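Local coordinates for protein 2-keto-3-deoxygluconate kinase (Thermotoga maritima, PDB 2AFB) that probably phosphorylates 2-keto-3-deoxygluconate with ATP, as a sugar-acid kinase of the pfkB (ribokinase-like) family, at residues A[46-51]-A[61-66]; A[77-82]-A[327-332]; A[238-241]-A[245-248]; A[254-257]-A[261-264]; A[278-283]-A[338-343]. All coordinates share one frame; numbering follows the deposited sequence.

Contact 1 (A[46-51]-A[61-66]); sequences AEANVA and AYFVTK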
# COMPACT_ATOMS: atom_id res chain seq x y z
N ALA A 46 13.76 -24.03 4.61
CA ALA A 46 13.25 -25.20 5.37
C ALA A 46 13.79 -25.26 6.82
O ALA A 46 13.02 -25.21 7.80
CB ALA A 46 13.60 -26.50 4.62
N GLU A 47 15.11 -25.31 6.94
CA GLU A 47 15.76 -25.39 8.25
C GLU A 47 15.73 -24.08 9.03
O GLU A 47 15.60 -24.10 10.26
CB GLU A 47 17.18 -25.96 8.15
CG GLU A 47 17.27 -27.29 7.35
CD GLU A 47 17.56 -27.08 5.85
OE1 GLU A 47 17.41 -25.93 5.32
OE2 GLU A 47 17.94 -28.07 5.21
N ALA A 48 15.69 -22.94 8.34
CA ALA A 48 15.49 -21.67 9.05
C ALA A 48 14.11 -21.61 9.68
O ALA A 48 13.97 -21.14 10.79
CB ALA A 48 15.74 -20.43 8.16
N ASN A 49 13.12 -22.11 8.96
CA ASN A 49 11.76 -22.10 9.42
C ASN A 49 11.59 -22.98 10.69
O ASN A 49 10.85 -22.64 11.63
CB ASN A 49 10.82 -22.58 8.32
CG ASN A 49 10.87 -21.73 7.02
OD1 ASN A 49 11.35 -20.60 6.98
ND2 ASN A 49 10.33 -22.31 5.95
N VAL A 50 12.32 -24.07 10.73
CA VAL A 50 12.33 -24.97 11.89
C VAL A 50 12.92 -24.26 13.10
O VAL A 50 12.37 -24.29 14.21
CB VAL A 50 13.10 -26.28 11.58
CG1 VAL A 50 13.22 -27.16 12.83
CG2 VAL A 50 12.41 -27.02 10.47
N ALA A 51 14.04 -23.59 12.89
CA ALA A 51 14.67 -22.84 13.96
C ALA A 51 13.70 -21.77 14.50
O ALA A 51 13.59 -21.53 15.71
CB ALA A 51 15.98 -22.16 13.45
N ALA A 61 17.28 -21.74 19.93
CA ALA A 61 17.41 -22.19 18.56
C ALA A 61 18.50 -21.40 17.88
O ALA A 61 18.47 -20.18 17.88
CB ALA A 61 16.10 -22.03 17.85
N TYR A 62 19.48 -22.10 17.33
CA TYR A 62 20.52 -21.44 16.52
C TYR A 62 20.36 -21.92 15.10
O TYR A 62 20.19 -23.11 14.87
CB TYR A 62 21.92 -21.78 16.99
CG TYR A 62 22.24 -21.37 18.38
CD1 TYR A 62 21.71 -22.04 19.47
CD2 TYR A 62 23.13 -20.32 18.63
CE1 TYR A 62 22.03 -21.65 20.78
CE2 TYR A 62 23.46 -19.93 19.93
CZ TYR A 62 22.90 -20.61 20.99
OH TYR A 62 23.22 -20.24 22.28
N PHE A 63 20.46 -21.00 14.16
CA PHE A 63 20.45 -21.38 12.76
C PHE A 63 21.85 -21.16 12.21
O PHE A 63 22.44 -20.09 12.37
CB PHE A 63 19.46 -20.52 11.98
CG PHE A 63 19.42 -20.81 10.51
CD1 PHE A 63 19.11 -22.07 10.08
CD2 PHE A 63 19.64 -19.81 9.57
CE1 PHE A 63 19.05 -22.36 8.74
CE2 PHE A 63 19.57 -20.08 8.23
CZ PHE A 63 19.25 -21.38 7.81
N VAL A 64 22.37 -22.20 11.56
CA VAL A 64 23.70 -22.16 11.01
C VAL A 64 23.60 -22.01 9.49
O VAL A 64 22.94 -22.80 8.84
CB VAL A 64 24.45 -23.43 11.35
CG1 VAL A 64 25.89 -23.37 10.78
CG2 VAL A 64 24.43 -23.63 12.84
N THR A 65 24.28 -21.02 8.94
CA THR A 65 24.28 -20.77 7.52
C THR A 65 25.43 -19.80 7.18
O THR A 65 26.26 -19.49 8.04
CB THR A 65 22.91 -20.23 7.00
OG1 THR A 65 22.84 -20.43 5.59
CG2 THR A 65 22.68 -18.74 7.29
N LYS A 66 25.49 -19.39 5.92
CA LYS A 66 26.38 -18.34 5.44
C LYS A 66 25.51 -17.33 4.70
O LYS A 66 24.60 -17.71 3.93
CB LYS A 66 27.51 -18.92 4.52
CG LYS A 66 28.63 -17.96 4.29
CD LYS A 66 29.68 -18.51 3.39
CE LYS A 66 31.00 -17.68 3.46
NZ LYS A 66 32.07 -18.27 2.54
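F63 holds CG opposite its backbone N (chi1 178°), which swings the phenyl ring off strand 60-67 and underneath A48 of helix 46-56. The methyl of A48 then sits over a face of that ring: CB lies 3.8 Å from the ring centroid and 16° off the ring normal, a CH-pi contact displaced somewhat toward the rim. The backbone closes in as well, with A48 N 3.4 Å from F63 CE1, while the CB of E47 grazes the same ring atom at 4.1 Å. Helix and strand run nearly antiparallel, 163° apart with their axes 8.2 Å from each other. Helix 46-56 packs on the sheet and leads into strand 60-67, which is parallel to its neighbour 14-18, as in the alpha/beta core of ribokinase-like folds. Further along, A51 CB rests 4.1 Å from F63 CB, and A51 O comes within 3.3 Å of A61 CB, a van der Waals touch. No hydrogen bond spans the two segments. E47 OE2 hydrogen-bonds instead to T148 and S145, and the backbone O of E47 to T17 OG1 of strand 14-18; the side chains of A51 and F63 also rest on T17.

Contact 2 (A[77-82]-A[327-332]); sequences AGHLRK and GDFVVL. With NI (nickel (II) ion), chain C.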
# COMPACT_ATOMS: atom_id res chain seq x y z
N ALA A 77 19.31 -11.98 8.67
CA ALA A 77 19.80 -12.19 10.02
C ALA A 77 18.92 -11.46 11.05
O ALA A 77 18.63 -11.96 12.14
CB ALA A 77 21.22 -11.70 10.13
N GLY A 78 18.50 -10.25 10.70
CA GLY A 78 17.70 -9.50 11.62
C GLY A 78 16.29 -10.08 11.70
O GLY A 78 15.70 -10.07 12.75
N HIS A 79 15.80 -10.67 10.61
CA HIS A 79 14.50 -11.37 10.59
C HIS A 79 14.51 -12.59 11.48
O HIS A 79 13.57 -12.83 12.26
CB HIS A 79 14.15 -11.72 9.15
CG HIS A 79 12.85 -12.44 8.97
ND1 HIS A 79 11.62 -11.84 9.09
CD2 HIS A 79 12.60 -13.71 8.58
CE1 HIS A 79 10.66 -12.70 8.82
NE2 HIS A 79 11.23 -13.85 8.50
N LEU A 80 15.62 -13.35 11.40
CA LEU A 80 15.81 -14.49 12.29
C LEU A 80 15.82 -14.05 13.76
O LEU A 80 15.18 -14.65 14.62
CB LEU A 80 17.12 -15.20 11.94
CG LEU A 80 17.01 -16.08 10.70
CD1 LEU A 80 18.32 -16.21 10.12
CD2 LEU A 80 16.37 -17.42 11.05
N ARG A 81 16.58 -13.01 14.06
CA ARG A 81 16.64 -12.54 15.45
C ARG A 81 15.28 -12.03 15.98
O ARG A 81 14.95 -12.23 17.13
CB ARG A 81 17.71 -11.45 15.64
CG ARG A 81 19.13 -11.97 15.71
CD ARG A 81 20.06 -10.86 16.10
NE ARG A 81 20.00 -9.75 15.14
CZ ARG A 81 20.78 -9.59 14.07
NH1 ARG A 81 21.72 -10.46 13.73
NH2 ARG A 81 20.61 -8.53 13.32
N LYS A 82 14.53 -11.34 15.14
CA LYS A 82 13.25 -10.83 15.54
C LYS A 82 12.36 -11.98 16.09
O LYS A 82 11.64 -11.82 17.05
CB LYS A 82 12.58 -10.16 14.31
CG LYS A 82 11.13 -9.90 14.56
CD LYS A 82 10.41 -9.38 13.34
CE LYS A 82 8.96 -9.00 13.71
NZ LYS A 82 8.21 -8.29 12.63
N GLY A 327 3.90 -15.63 5.15
CA GLY A 327 5.33 -15.81 5.31
C GLY A 327 5.73 -17.25 5.52
O GLY A 327 4.93 -18.16 5.32
N ASP A 328 7.00 -17.44 5.88
CA ASP A 328 7.60 -18.77 5.97
C ASP A 328 7.66 -19.25 7.45
O ASP A 328 7.71 -20.45 7.73
CB ASP A 328 9.03 -18.79 5.37
CG ASP A 328 9.08 -18.61 3.85
OD1 ASP A 328 8.11 -18.15 3.26
OD2 ASP A 328 10.13 -18.91 3.22
N PHE A 329 7.69 -18.32 8.39
CA PHE A 329 7.87 -18.64 9.79
C PHE A 329 6.49 -18.64 10.48
O PHE A 329 5.62 -17.85 10.13
CB PHE A 329 8.72 -17.52 10.43
CG PHE A 329 10.19 -17.51 10.07
CD1 PHE A 329 10.76 -18.39 9.14
CD2 PHE A 329 11.02 -16.55 10.65
CE1 PHE A 329 12.12 -18.33 8.84
CE2 PHE A 329 12.39 -16.52 10.36
CZ PHE A 329 12.93 -17.42 9.48
N VAL A 330 6.30 -19.49 11.48
CA VAL A 330 5.12 -19.40 12.33
C VAL A 330 5.25 -18.18 13.24
O VAL A 330 6.36 -17.75 13.61
CB VAL A 330 4.92 -20.64 13.26
CG1 VAL A 330 4.76 -21.91 12.47
CG2 VAL A 330 6.05 -20.78 14.32
N VAL A 331 4.10 -17.60 13.57
CA VAL A 331 3.95 -16.70 14.70
C VAL A 331 2.90 -17.41 15.54
O VAL A 331 1.72 -17.36 15.19
CB VAL A 331 3.42 -15.30 14.24
CG1 VAL A 331 3.13 -14.39 15.38
CG2 VAL A 331 4.38 -14.65 13.26
N LEU A 332 3.33 -18.14 16.57
CA LEU A 332 2.45 -18.99 17.35
C LEU A 332 2.97 -19.07 18.76
O LEU A 332 4.19 -18.99 18.98
CB LEU A 332 2.42 -20.39 16.74
CG LEU A 332 1.50 -20.61 15.54
CD1 LEU A 332 1.55 -22.08 15.11
CD2 LEU A 332 0.10 -20.17 15.82
NI NI C . 11.10 -9.79 8.94
O HOH W 1 9.22 -15.63 6.95
O HOH W 2 12.37 -8.49 10.24
O HOH W 3 11.35 -9.18 6.70
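A buried, strongly slid pair of aromatic rings, H79 against F329, joins helix 71-82 to the loop that leads from helix 308-322 to helix 334-341. The ring planes are near parallel, 27° apart, but the centroids are separated by 4.7 Å, so overlap is slight. The two side chains arrive from opposite directions. H79 NE2 lies over a face of the phenyl ring, while the shortest approach is H79 CD2 to F329 CE2 at 3.3 Å. L80, one residue on, crosses F329 at about a right angle and brings its CD2 methyl to 3.8 Å from F329 CZ. F83 adds an edge-to-face partner to the F329 ring, and N49 and A52 of helix 46-56 also touch that ring. H79 has CG anti to its N (chi1 180°), which carries the imidazole out from the helix with both ring nitrogens engaged. ND1 binds a nickel ion at 2.1 Å, whose other ligands here include two waters. NE2 donates to water 1 at 3.1 Å, and that water also accepts from D328 N at 3.1 Å, making a bridge from helix to loop. With ND1 on the metal and NE2 giving its hydrogen, the imidazole's rotation is fixed at both ends, and the nickel would probably polarise the ring and make NE2 a stronger donor to the water.

Contact 3 (A[238-241]-A[245-248]); sequences EEVT and NFKT
T241 and F246 bury the most surface here, V240 coming third, as helix 230-244 ends and the chain turns back along its last turns. T241 works through three atoms. Its backbone O accepts from N245 N at 2.8 Å, but the bond is bent, with an N-H...O angle of 131° and the donor well above the carbonyl plane rather than on a lone pair. Its OG1, set beside the backbone N by a chi1 of -72°, donates to A237 O one turn back and accepts from water 4 at 2.9 Å; the same water donates to F246 O at 3.0 Å, so a single water ties the threonine hydroxyl to the chain leaving the helix. Its methyl, CG2, turns the other way and lies 3.9 Å from F246 O. N245 is the first residue to leave helical geometry, with a positive phi of 61° in the left-handed region. That reversal sends the chain from helix 230-244 into strand 248-255, an alpha-to-beta connection of the parallel part of the main sheet. F246 follows it and turns its ring inward: CD2 passes 3.8 Å from V240 O, obliquely to the ring, and 4.2 Å from V240 CG2, so the valine meets the phenyl with its carbonyl and one methyl branch. The ring is further packed by L203 of strand 202-205 and by M197 and V200, while V240 leans on V249 and I216.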
# COMPACT_ATOMS: atom_id res chain seq x y z
N GLU A 238 7.05 -48.82 9.62
CA GLU A 238 7.70 -50.00 10.13
C GLU A 238 8.86 -50.37 9.28
O GLU A 238 9.95 -50.65 9.79
CB GLU A 238 6.77 -51.21 10.16
CG GLU A 238 5.61 -51.07 11.08
CD GLU A 238 4.84 -52.35 11.22
OE1 GLU A 238 5.44 -53.32 11.71
OE2 GLU A 238 3.64 -52.37 10.87
N GLU A 239 8.63 -50.44 7.97
CA GLU A 239 9.69 -50.78 7.03
C GLU A 239 10.89 -49.83 7.18
O GLU A 239 12.02 -50.31 7.32
CB GLU A 239 9.17 -50.83 5.58
CG GLU A 239 8.26 -52.03 5.36
CD GLU A 239 7.86 -52.30 3.89
OE1 GLU A 239 8.34 -51.58 2.96
OE2 GLU A 239 7.06 -53.28 3.68
N VAL A 240 10.67 -48.51 7.18
CA VAL A 240 11.82 -47.58 7.33
C VAL A 240 12.46 -47.75 8.71
O VAL A 240 13.67 -47.66 8.85
CB VAL A 240 11.47 -46.06 7.07
CG1 VAL A 240 10.81 -45.88 5.72
CG2 VAL A 240 10.59 -45.49 8.15
N THR A 241 11.64 -48.05 9.72
CA THR A 241 12.14 -48.21 11.07
C THR A 241 13.01 -49.46 11.19
O THR A 241 14.03 -49.42 11.88
CB THR A 241 10.98 -48.23 12.10
OG1 THR A 241 10.42 -46.91 12.23
CG2 THR A 241 11.48 -48.67 13.45
N ASN A 245 16.48 -48.11 11.89
CA ASN A 245 16.39 -48.08 13.36
C ASN A 245 16.04 -46.70 13.98
O ASN A 245 16.49 -46.37 15.08
CB ASN A 245 17.65 -48.70 13.95
CG ASN A 245 17.87 -50.13 13.44
OD1 ASN A 245 16.99 -51.00 13.59
ND2 ASN A 245 19.01 -50.37 12.80
N PHE A 246 15.20 -45.94 13.27
CA PHE A 246 14.79 -44.60 13.71
C PHE A 246 14.00 -44.70 15.00
O PHE A 246 13.18 -45.59 15.15
CB PHE A 246 13.90 -43.93 12.66
CG PHE A 246 14.56 -43.69 11.33
CD1 PHE A 246 15.75 -42.96 11.25
CD2 PHE A 246 13.99 -44.16 10.17
CE1 PHE A 246 16.35 -42.73 10.04
CE2 PHE A 246 14.59 -43.91 8.94
CZ PHE A 246 15.77 -43.20 8.88
N LYS A 247 14.25 -43.77 15.92
CA LYS A 247 13.48 -43.71 17.17
C LYS A 247 12.04 -43.24 16.85
O LYS A 247 11.08 -43.61 17.53
CB LYS A 247 14.17 -42.73 18.13
CG LYS A 247 13.50 -42.58 19.48
N THR A 248 11.90 -42.40 15.83
CA THR A 248 10.64 -41.74 15.49
C THR A 248 10.54 -41.52 13.98
O THR A 248 11.53 -41.15 13.31
CB THR A 248 10.53 -40.35 16.22
OG1 THR A 248 10.67 -40.56 17.62
CG2 THR A 248 9.18 -39.62 15.98
O HOH W 4 10.21 -45.52 14.73

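Contact 4 (A[254-257]-A[261-264]); sequences RESI and VNYW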
# COMPACT_ATOMS: atom_id res chain seq x y z
N ARG A 254 -0.96 -34.57 3.16
CA ARG A 254 -1.65 -33.48 2.49
C ARG A 254 -2.54 -34.04 1.42
O ARG A 254 -2.08 -34.83 0.60
CB ARG A 254 -0.64 -32.59 1.80
CG ARG A 254 -1.25 -31.35 1.21
CD ARG A 254 -0.21 -30.47 0.53
NE ARG A 254 0.71 -29.77 1.45
CZ ARG A 254 0.40 -28.74 2.27
NH1 ARG A 254 -0.86 -28.26 2.39
NH2 ARG A 254 1.37 -28.19 3.01
N GLU A 255 -3.80 -33.59 1.38
CA GLU A 255 -4.69 -33.93 0.28
C GLU A 255 -5.02 -32.63 -0.43
O GLU A 255 -5.77 -31.80 0.09
CB GLU A 255 -5.96 -34.60 0.79
CG GLU A 255 -5.71 -35.66 1.84
CD GLU A 255 -6.99 -36.13 2.54
OE1 GLU A 255 -8.06 -36.13 1.86
OE2 GLU A 255 -6.91 -36.49 3.75
N SER A 256 -4.43 -32.45 -1.61
CA SER A 256 -4.42 -31.15 -2.28
C SER A 256 -5.63 -30.96 -3.19
O SER A 256 -5.51 -31.02 -4.41
CB SER A 256 -3.09 -30.95 -3.01
OG SER A 256 -2.70 -29.58 -3.00
N ILE A 257 -6.78 -30.67 -2.58
CA ILE A 257 -8.03 -30.39 -3.31
C ILE A 257 -7.92 -29.23 -4.34
O ILE A 257 -8.38 -29.36 -5.49
CB ILE A 257 -9.23 -30.08 -2.33
CG1 ILE A 257 -9.37 -31.14 -1.22
CG2 ILE A 257 -10.54 -29.94 -3.12
CD1 ILE A 257 -9.22 -32.61 -1.68
N VAL A 261 -8.07 -24.89 -0.81
CA VAL A 261 -8.44 -25.89 0.22
C VAL A 261 -7.60 -27.15 0.12
O VAL A 261 -7.50 -27.76 -0.95
CB VAL A 261 -9.95 -26.25 0.11
CG1 VAL A 261 -10.37 -27.31 1.15
CG2 VAL A 261 -10.80 -25.02 0.22
N ASN A 262 -6.96 -27.51 1.24
CA ASN A 262 -6.33 -28.81 1.43
C ASN A 262 -6.86 -29.44 2.74
O ASN A 262 -7.31 -28.76 3.65
CB ASN A 262 -4.81 -28.71 1.62
CG ASN A 262 -4.04 -28.28 0.38
OD1 ASN A 262 -2.81 -28.16 0.45
ND2 ASN A 262 -4.72 -28.06 -0.74
N TYR A 263 -6.85 -30.76 2.79
CA TYR A 263 -6.99 -31.48 4.03
C TYR A 263 -5.60 -31.76 4.52
O TYR A 263 -4.68 -31.94 3.71
CB TYR A 263 -7.75 -32.76 3.81
CG TYR A 263 -9.20 -32.51 3.52
CD1 TYR A 263 -9.64 -32.29 2.22
CD2 TYR A 263 -10.13 -32.49 4.56
CE1 TYR A 263 -10.96 -32.06 1.95
CE2 TYR A 263 -11.47 -32.29 4.30
CZ TYR A 263 -11.88 -32.07 3.00
OH TYR A 263 -13.21 -31.86 2.74
N TRP A 264 -5.43 -31.79 5.83
CA TRP A 264 -4.09 -31.94 6.43
C TRP A 264 -4.16 -32.74 7.72
O TRP A 264 -4.99 -32.45 8.60
CB TRP A 264 -3.50 -30.55 6.68
CG TRP A 264 -2.19 -30.48 7.39
CD1 TRP A 264 -2.00 -30.28 8.75
CD2 TRP A 264 -0.88 -30.59 6.81
NE1 TRP A 264 -0.64 -30.26 9.02
CE2 TRP A 264 0.06 -30.45 7.85
CE3 TRP A 264 -0.40 -30.79 5.50
CZ2 TRP A 264 1.46 -30.51 7.61
CZ3 TRP A 264 0.96 -30.82 5.29
CH2 TRP A 264 1.87 -30.68 6.34
O HOH W 5 -1.92 -26.72 -1.60
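This is the turn end of the beta hairpin made by strands 248-255 and 261-270, two neighbouring antiparallel strands of the main sheet. E255 and Y263 form its hydrogen-bonded pair: E255 N donates to Y263 O at 3.0 Å with an almost straight N-H...O angle of 175°, and Y263 N returns to E255 O at 3.1 Å. R254 and W264 are the adjacent non-hydrogen-bonded pair, sharing a face of the sheet. On the turn side of the E255-Y263 pair, S256 centres an inverse gamma turn, and I257 lays CG1 at the edge of the Y263 ring, 3.6 Å from CD1. On the same sheet face as that ring, the E255 carboxylate packs against Y263 CB and forms a salt bridge to R279 of the next strand. The arginine R254 bends at chi3 (-71°), folding its guanidinium back between N262 and W264. W264 CZ3 lies over a guanidinium face, 3.5 Å from R254 NH2, with the two planes inclined at 41°; R254 NH1 also bonds to H323. A leucine in place of R254 would probably leave N262 OD1 with only water 5 of the two donors described here, H323 without its bond from NH1, and W264 without its charged neighbour. N262 OD1 receives two hydrogens: one from R254 NH1 at 2.8 Å, in the carbonyl plane on a lone pair, and one from water 5 at 2.7 Å.

Contact 5 (A[278-283]-A[338-343]); sequences NRYEIH and EKLASG. With CA (calcium ion), chain G.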
# COMPACT_ATOMS: atom_id res chain seq x y z
N ASN A 278 -5.88 -35.64 14.28
CA ASN A 278 -7.03 -35.10 13.62
C ASN A 278 -6.66 -34.56 12.22
O ASN A 278 -5.54 -34.12 11.98
CB ASN A 278 -7.60 -33.99 14.49
CG ASN A 278 -8.97 -33.57 14.05
OD1 ASN A 278 -9.92 -34.36 14.12
ND2 ASN A 278 -9.07 -32.33 13.56
N ARG A 279 -7.63 -34.65 11.32
CA ARG A 279 -7.53 -34.20 9.96
C ARG A 279 -8.29 -32.89 9.79
O ARG A 279 -9.45 -32.79 10.10
CB ARG A 279 -8.14 -35.26 9.05
CG ARG A 279 -7.95 -34.99 7.55
CD ARG A 279 -8.24 -36.27 6.76
NE ARG A 279 -8.70 -36.05 5.39
CZ ARG A 279 -9.97 -35.84 5.02
NH1 ARG A 279 -10.96 -35.70 5.92
NH2 ARG A 279 -10.25 -35.70 3.73
N TYR A 280 -7.63 -31.89 9.26
CA TYR A 280 -8.20 -30.55 9.19
C TYR A 280 -8.49 -30.18 7.74
O TYR A 280 -7.72 -30.50 6.84
CB TYR A 280 -7.20 -29.53 9.77
CG TYR A 280 -6.84 -29.75 11.22
CD1 TYR A 280 -7.62 -29.19 12.24
CD2 TYR A 280 -5.72 -30.49 11.59
CE1 TYR A 280 -7.30 -29.37 13.59
CE2 TYR A 280 -5.38 -30.66 12.93
CZ TYR A 280 -6.19 -30.11 13.92
OH TYR A 280 -5.91 -30.29 15.22
N GLU A 281 -9.56 -29.46 7.53
CA GLU A 281 -9.81 -28.90 6.22
C GLU A 281 -9.41 -27.43 6.29
O GLU A 281 -9.90 -26.71 7.13
CB GLU A 281 -11.28 -29.06 5.86
CG GLU A 281 -11.62 -28.52 4.48
CD GLU A 281 -13.09 -28.54 4.21
OE1 GLU A 281 -13.63 -29.66 4.16
OE2 GLU A 281 -13.70 -27.46 4.06
N ILE A 282 -8.48 -26.99 5.47
CA ILE A 282 -7.87 -25.69 5.67
C ILE A 282 -8.15 -24.83 4.44
O ILE A 282 -7.88 -25.27 3.32
CB ILE A 282 -6.32 -25.84 5.80
CG1 ILE A 282 -6.01 -26.86 6.91
CG2 ILE A 282 -5.65 -24.48 6.02
CD1 ILE A 282 -4.52 -27.13 7.08
N HIS A 283 -8.71 -23.64 4.65
CA HIS A 283 -8.64 -22.57 3.65
C HIS A 283 -7.32 -21.86 3.89
O HIS A 283 -7.13 -21.19 4.93
CB HIS A 283 -9.78 -21.56 3.76
CG HIS A 283 -11.08 -22.01 3.19
ND1 HIS A 283 -11.79 -23.09 3.70
CD2 HIS A 283 -11.83 -21.51 2.17
CE1 HIS A 283 -12.92 -23.22 3.02
NE2 HIS A 283 -12.97 -22.27 2.09
N GLU A 338 -2.12 -25.68 21.44
CA GLU A 338 -2.84 -26.59 22.31
C GLU A 338 -4.34 -26.42 22.22
O GLU A 338 -5.07 -27.40 22.27
CB GLU A 338 -2.45 -26.41 23.77
CG GLU A 338 -1.08 -26.98 24.09
CD GLU A 338 -0.65 -26.73 25.54
OE1 GLU A 338 -1.27 -25.86 26.24
OE2 GLU A 338 0.32 -27.42 25.97
N LYS A 339 -4.78 -25.17 22.10
CA LYS A 339 -6.20 -24.83 22.01
C LYS A 339 -6.85 -25.51 20.78
O LYS A 339 -7.97 -26.03 20.84
CB LYS A 339 -6.36 -23.30 21.92
CG LYS A 339 -7.82 -22.79 21.89
CD LYS A 339 -8.59 -23.17 23.15
CE LYS A 339 -10.08 -22.86 23.02
NZ LYS A 339 -10.29 -21.40 22.77
N LEU A 340 -6.13 -25.52 19.67
CA LEU A 340 -6.62 -26.18 18.46
C LEU A 340 -6.61 -27.70 18.66
O LEU A 340 -7.62 -28.35 18.50
CB LEU A 340 -5.78 -25.78 17.25
CG LEU A 340 -6.22 -26.44 15.95
CD1 LEU A 340 -7.67 -26.17 15.66
CD2 LEU A 340 -5.34 -25.96 14.85
N ALA A 341 -5.45 -28.24 19.01
CA ALA A 341 -5.29 -29.66 19.27
C ALA A 341 -6.36 -30.18 20.23
O ALA A 341 -6.89 -31.24 20.01
CB ALA A 341 -3.86 -29.98 19.79
N SER A 342 -6.75 -29.39 21.21
CA SER A 342 -7.70 -29.85 22.19
C SER A 342 -9.16 -29.94 21.68
O SER A 342 -10.01 -30.38 22.42
CB SER A 342 -7.65 -28.97 23.45
OG SER A 342 -8.49 -27.82 23.35
N GLY A 343 -9.45 -29.53 20.44
CA GLY A 343 -10.76 -29.82 19.79
C GLY A 343 -10.73 -30.85 18.66
O GLY A 343 -10.04 -31.90 18.73
CA CA G . 0.45 -26.10 28.14
O HOH W 6 -0.71 -25.88 30.76
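The contact rests mainly on one pair: Y280, from strand 273-283, and L340, from the C-terminal helix 334-341, come from opposite directions, L340 CD1 meets the tyrosine ring obliquely, and no hydrogen bond crosses between the segments. Only 134 Å² is buried in all. Y280 CE1 stands 3.8 Å from L340 CD1, and the hydroxyl end overshoots the methyls, putting OH 3.9 Å from L340 CG and 4.1 Å from A341 CA. L340 reaches this position with CG opposite its backbone N (chi1 180°), a torsion that extends the branch away from the helix toward the strand. Within the strand segment, N278 folds back so that its ND2 lies 3.4 Å above one face of the Y280 ring, offset toward the rim. The strand is the outermost of the main sheet within this chain, and the contact joins the last helix to it. C320 of helix 308-322 packs on Y280, L321 packs on L340, and Q108 of a neighbouring subunit touches both Y280 and L340. Replacing Y280 by an alanine is likely to open a gap in front of L340 CD1 and CG and to leave the N278 amide without the ring it lies over. E338 grips a calcium ion with OE1 at 2.6 Å and OE2 at 2.5 Å, together with a water and H8, evidently of an N-terminal histidine tag, so the site is probably not a natural one. The tyrosine-leucine contact itself relies on shape and dispersion, with no directional or charged bond between the segments.

Contacts 1 and 2 form the buried pair and touch each other: N49 of helix 46-56 meets F329, and F63 packs on L80. Both pack an aromatic ring in the core, as contact 3 does nearer the surface; contact 2 adds a metal and a water. Contacts 4 and 5 lie toward the surface, their centres 14 Å apart, and share the edge of the main sheet, where strand 273-283 neighbours strand 261-270; the E255-R279 salt bridge joins them. Contact 4 is the most polar, contact 5 nearly bare of directional bonds. Contact 3 is partly buried, far from contact 2 on the other side of the chain's centre, and leads through strand 248-255 directly into contact 4.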